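Local coordinates for protein antigen MTB48 (Mycobacterium smegmatis, PDB 4WJ2) that is the N-terminal PE-PPE part of EspB, a protein of the ESX-1 type VII secretion system that is probably involved in DNA conjugation, at least in the recipient strain, at residues G185-T190 against P289-G294; Q81-Q86 against E106-D111. One frame throughout, in Å; residues are numbered along the deposited sequence.

The two contacts lie at the same end of the elongated, all-helical PE-PPE bundle, with centres about 11 Å apart. They come in series along the chain. Contact 2 closes first, where the end of helix 39-85 meets the returning segment 106-111. Contact 1 follows, where the start of helix 186-229 meets segment 289-294, after helix 247-271. The two loop segments join the contacts directly: Val-291 N probably bonds to Val-108 O at 2.8 Å, and the Val-291 side chain reaches Ile-83. The PE helix end and the start of the PPE helix are thus linked through two extended loops. This end carries a WxG and a YxxxE sequence, consistent with the composite export signal of type VII substrates.

Contact 1: G185-T190 against P289-G294; sequences GAAAET and PAVNDG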
loop_
_atom_site.group_PDB
_atom_site.type_symbol
_atom_site.label_atom_id
_atom_site.label_comp_id
_atom_site.label_asym_id
_atom_site.label_seq_id
_atom_site.Cartn_x
_atom_site.Cartn_y
_atom_site.Cartn_z
ATOM N N GLY A 185 -1.147 34.971 2.616
ATOM C CA GLY A 185 -0.377 35.438 1.473
ATOM C C GLY A 185 -0.433 34.422 0.369
ATOM O O GLY A 185 -0.885 33.329 0.588
ATOM N N ALA A 186 0.012 34.775 -0.822
ATOM C CA ALA A 186 -0.016 33.838 -1.941
ATOM C C ALA A 186 0.773 32.546 -1.669
ATOM O O ALA A 186 0.278 31.450 -1.929
ATOM C CB ALA A 186 0.503 34.515 -3.195
ATOM N N ALA A 187 1.992 32.671 -1.149
ATOM C CA ALA A 187 2.795 31.500 -0.800
ATOM C C ALA A 187 2.057 30.588 0.162
ATOM O O ALA A 187 1.996 29.377 -0.039
ATOM C CB ALA A 187 4.093 31.920 -0.209
ATOM N N ALA A 188 1.485 31.178 1.207
ATOM C CA ALA A 188 0.753 30.409 2.204
ATOM C C ALA A 188 -0.469 29.664 1.644
ATOM O O ALA A 188 -0.780 28.561 2.098
ATOM C CB ALA A 188 0.342 31.301 3.315
ATOM N N GLU A 189 -1.164 30.257 0.679
ATOM C CA GLU A 189 -2.271 29.574 0.010
ATOM C C GLU A 189 -1.780 28.539 -0.993
ATOM O O GLU A 189 -2.522 27.619 -1.366
ATOM C CB GLU A 189 -3.183 30.549 -0.732
ATOM C CG GLU A 189 -3.888 31.615 0.099
ATOM C CD GLU A 189 -4.887 31.083 1.091
ATOM O OE1 GLU A 189 -5.342 29.930 0.957
ATOM O OE2 GLU A 189 -5.228 31.847 2.011
ATOM N N THR A 190 -0.540 28.712 -1.448
ATOM C CA THR A 190 0.048 27.803 -2.415
ATOM C C THR A 190 0.407 26.545 -1.671
ATOM O O THR A 190 0.210 25.440 -2.165
ATOM C CB THR A 190 1.294 28.399 -3.109
ATOM O OG1 THR A 190 0.896 29.353 -4.085
ATOM C CG2 THR A 190 2.097 27.314 -3.824
ATOM N N PRO A 289 5.466 31.518 -4.820
ATOM C CA PRO A 289 5.608 32.929 -5.198
ATOM C C PRO A 289 6.497 33.656 -4.214
ATOM O O PRO A 289 7.098 33.031 -3.350
ATOM C CB PRO A 289 4.169 33.465 -5.164
ATOM C CG PRO A 289 3.422 32.522 -4.246
ATOM C CD PRO A 289 4.111 31.179 -4.348
ATOM N N ALA A 290 6.592 34.967 -4.368
ATOM C CA ALA A 290 7.324 35.784 -3.429
ATOM C C ALA A 290 6.486 36.016 -2.164
ATOM O O ALA A 290 5.247 35.979 -2.201
ATOM C CB ALA A 290 7.725 37.100 -4.078
ATOM N N VAL A 291 7.170 36.236 -1.044
ATOM C CA VAL A 291 6.521 36.463 0.239
ATOM C C VAL A 291 6.663 37.904 0.686
ATOM O O VAL A 291 7.599 38.585 0.282
ATOM C CB VAL A 291 7.107 35.558 1.324
ATOM C CG1 VAL A 291 6.835 34.085 1.008
ATOM C CG2 VAL A 291 8.591 35.844 1.504
ATOM N N ASN A 292 5.752 38.365 1.538
ATOM C CA ASN A 292 5.771 39.760 1.982
ATOM C C ASN A 292 5.804 39.937 3.482
ATOM O O ASN A 292 5.441 39.044 4.220
ATOM C CB ASN A 292 4.553 40.508 1.436
ATOM C CG ASN A 292 4.572 40.624 -0.064
ATOM O OD1 ASN A 292 5.135 41.573 -0.622
ATOM N ND2 ASN A 292 3.958 39.650 -0.735
ATOM N N ASP A 293 6.245 41.102 3.929
ATOM C CA ASP A 293 6.065 41.481 5.316
ATOM C C ASP A 293 4.558 41.547 5.595
ATOM O O ASP A 293 3.782 42.022 4.757
ATOM C CB ASP A 293 6.758 42.823 5.596
ATOM C CG ASP A 293 6.891 43.137 7.090
ATOM O OD1 ASP A 293 6.922 42.201 7.918
ATOM O OD2 ASP A 293 6.992 44.336 7.431
ATOM N N GLY A 294 4.140 41.050 6.755
ATOM C CA GLY A 294 2.743 41.097 7.138
ATOM C C GLY A 294 2.007 39.858 6.688
ATOM O O GLY A 294 0.781 39.788 6.748
HETATM O O HOH W 1 3.411 35.424 -0.698
#
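Pro-289 and Val-291, near the end of this construct, lie against Ala-186, Ala-187 and Thr-190, at the start of helix 186-229. This helix belongs to the PPE part of the bundle. The turn before it holds Trp-183 and Gly-185, which fit the WxG motif of this superfamily. Gly-185 is the N-cap, with a positive phi of 128° that suits glycine.

The contact between the segments is mainly apolar. The proline has the largest share. Its CG lies over the helix backbone, 3.4 Å from Ala-187 N, and touches Ala-186 CB at 3.7 Å. Its CD meets Thr-190 OG1 at 3.7 Å. Val-291 adds a second apolar point, with CG1 3.7 Å from Ala-187 CB. Its chi1 of -64° sets CG1 anti to the carbonyl carbon, beside the backbone N, which points CG1, not CG2, at Ala-187 CB. The same valine touches Ala-79 and Tyr-80 of helix 39-85, so it sits between the PE and PPE helices.

Polar links are few. A modelled water lies 3.1 Å from Ala-187 N, which can donate to it. The water's link to Ala-290 O is doubtful, because that distance is too short.

Within the helix, Ala-186 O takes two bonds from Thr-190. The backbone N lies 2.9 Å away. The hydroxyl OG1 donates at 3.1 Å from above the carbonyl plane, at a C=O...OG1 angle of 133°.

Contact 2: Q81-Q86 against E106-D111; sequences QKIEEQ and EAVVPD
Val-108 and Ile-83 meet where the loop after helix 39-85 folds back on the last turn of that helix. This is the end of the long PE-domain helix of the bundle. Glu-84 here is the last residue of a YxxxE sequence, consistent with the YxxxD/E export motif of type VII substrates.

Val-108 has the largest area buried by the contact. Its side chain points at the helix, and CG2 touches Ile-83 CG1 at 3.6 Å. The two side chains slide past each other in opposite directions. In Ile-83 the chi1 of -67° sets CG1 beside the backbone N, and this branch makes the touch. Ile-83 is buried. Val-108 rests on Ala-79 one turn earlier in the helix.

Lys-82 covers almost as much surface, from the exposed side. Its long chain extends along the loop past Val-108, and NZ comes within 4.2 Å of Val-108 CG1. The ammonium group lies near Asp-111 without pairing directly: NZ is 4.8 Å from Asp-111 OD2. The opposite charges would probably still attract weakly. Asp-111 OD1 has a weak bond of its own to Ser-113 N.

A water bridges the two segments. It accepts from Lys-82 NZ at 3.3 Å and from the backbone Asp-111 N at 3.1 Å.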
loop_
_atom_site.group_PDB
_atom_site.type_symbol
_atom_site.label_atom_id
_atom_site.label_comp_id
_atom_site.label_asym_id
_atom_site.label_seq_id
_atom_site.Cartn_x
_atom_site.Cartn_y
_atom_site.Cartn_z
ATOM N N GLN A 81 13.059 35.624 6.799
ATOM C CA GLN A 81 14.150 36.118 7.617
ATOM C C GLN A 81 15.012 37.070 6.787
ATOM O O GLN A 81 15.549 38.045 7.318
ATOM C CB GLN A 81 14.951 34.953 8.206
ATOM C CG GLN A 81 14.124 34.172 9.239
ATOM C CD GLN A 81 14.879 33.037 9.916
ATOM O OE1 GLN A 81 15.315 32.085 9.265
ATOM N NE2 GLN A 81 15.032 33.134 11.239
ATOM N N LYS A 82 15.093 36.821 5.480
ATOM C CA LYS A 82 15.775 37.739 4.573
ATOM C C LYS A 82 15.102 39.103 4.586
ATOM O O LYS A 82 15.760 40.138 4.414
ATOM C CB LYS A 82 15.797 37.195 3.146
ATOM C CG LYS A 82 16.554 35.882 2.967
ATOM C CD LYS A 82 17.164 35.775 1.565
ATOM C CE LYS A 82 17.344 34.325 1.114
ATOM N NZ LYS A 82 16.197 33.853 0.265
ATOM N N ILE A 83 13.786 39.104 4.790
ATOM C CA ILE A 83 13.035 40.349 4.780
ATOM C C ILE A 83 13.290 41.150 6.023
ATOM O O ILE A 83 13.467 42.363 5.953
ATOM C CB ILE A 83 11.554 40.120 4.670
ATOM C CG1 ILE A 83 11.230 39.523 3.303
ATOM C CG2 ILE A 83 10.820 41.429 4.870
ATOM C CD1 ILE A 83 9.783 39.135 3.128
ATOM N N GLU A 84 13.314 40.472 7.164
ATOM C CA GLU A 84 13.638 41.143 8.419
ATOM C C GLU A 84 15.084 41.661 8.418
ATOM O O GLU A 84 15.365 42.700 9.012
ATOM C CB GLU A 84 13.404 40.212 9.611
ATOM C CG GLU A 84 12.003 39.590 9.654
ATOM C CD GLU A 84 10.884 40.608 9.849
ATOM O OE1 GLU A 84 11.133 41.662 10.477
ATOM O OE2 GLU A 84 9.749 40.350 9.377
ATOM N N GLU A 85 15.988 40.954 7.737
ATOM C CA GLU A 85 17.380 41.410 7.598
ATOM C C GLU A 85 17.469 42.714 6.798
ATOM O O GLU A 85 18.300 43.578 7.088
ATOM C CB GLU A 85 18.258 40.338 6.929
ATOM C CG GLU A 85 18.582 39.122 7.800
ATOM C CD GLU A 85 19.316 38.021 7.034
ATOM O OE1 GLU A 85 20.551 38.146 6.836
ATOM O OE2 GLU A 85 18.657 37.034 6.630
ATOM N N GLN A 86 16.610 42.844 5.789
ATOM C CA GLN A 86 16.549 44.058 4.984
ATOM C C GLN A 86 15.720 45.138 5.688
ATOM O O GLN A 86 15.325 46.137 5.080
ATOM C CB GLN A 86 15.992 43.751 3.592
ATOM C CG GLN A 86 16.982 43.023 2.698
ATOM C CD GLN A 86 18.245 43.845 2.432
ATOM O OE1 GLN A 86 18.223 45.078 2.494
ATOM N NE2 GLN A 86 19.354 43.161 2.139
ATOM N N GLU A 106 10.418 45.526 -0.550
ATOM C CA GLU A 106 10.342 44.499 -1.613
ATOM C C GLU A 106 10.098 43.053 -1.161
ATOM O O GLU A 106 10.667 42.587 -0.165
ATOM C CB GLU A 106 11.625 44.530 -2.460
ATOM C CG GLU A 106 11.919 45.877 -3.143
ATOM C CD GLU A 106 12.649 46.888 -2.244
ATOM O OE1 GLU A 106 13.531 46.469 -1.457
ATOM O OE2 GLU A 106 12.351 48.103 -2.333
ATOM N N ALA A 107 9.248 42.349 -1.909
ATOM C CA ALA A 107 8.956 40.940 -1.634
ATOM C C ALA A 107 10.149 40.057 -2.011
ATOM O O ALA A 107 10.963 40.432 -2.857
ATOM C CB ALA A 107 7.686 40.485 -2.386
ATOM N N VAL A 108 10.241 38.886 -1.391
ATOM C CA VAL A 108 11.385 38.005 -1.589
ATOM C C VAL A 108 10.946 36.618 -2.059
ATOM O O VAL A 108 9.946 36.076 -1.571
ATOM C CB VAL A 108 12.225 37.881 -0.276
ATOM C CG1 VAL A 108 13.341 36.877 -0.425
ATOM C CG2 VAL A 108 12.794 39.231 0.124
ATOM N N VAL A 109 11.704 36.039 -2.995
ATOM C CA VAL A 109 11.377 34.715 -3.531
ATOM C C VAL A 109 12.081 33.582 -2.786
ATOM O O VAL A 109 13.315 33.493 -2.799
ATOM C CB VAL A 109 11.719 34.611 -5.014
ATOM C CG1 VAL A 109 11.234 33.286 -5.556
ATOM C CG2 VAL A 109 11.076 35.757 -5.775
ATOM N N PRO A 110 11.287 32.716 -2.126
ATOM C CA PRO A 110 11.792 31.566 -1.379
ATOM C C PRO A 110 12.703 30.702 -2.229
ATOM O O PRO A 110 12.341 30.293 -3.333
ATOM C CB PRO A 110 10.520 30.813 -0.991
ATOM C CG PRO A 110 9.525 31.850 -0.875
ATOM C CD PRO A 110 9.830 32.845 -1.977
ATOM N N ASP A 111 13.893 30.448 -1.697
ATOM C CA ASP A 111 14.928 29.697 -2.385
ATOM C C ASP A 111 14.575 28.228 -2.419
ATOM O O ASP A 111 14.627 27.565 -1.392
ATOM C CB ASP A 111 16.273 29.901 -1.687
ATOM C CG ASP A 111 17.444 29.829 -2.644
ATOM O OD1 ASP A 111 17.427 28.969 -3.554
ATOM O OD2 ASP A 111 18.377 30.649 -2.489
HETATM O O HOH W 2 14.535 31.209 1.273
#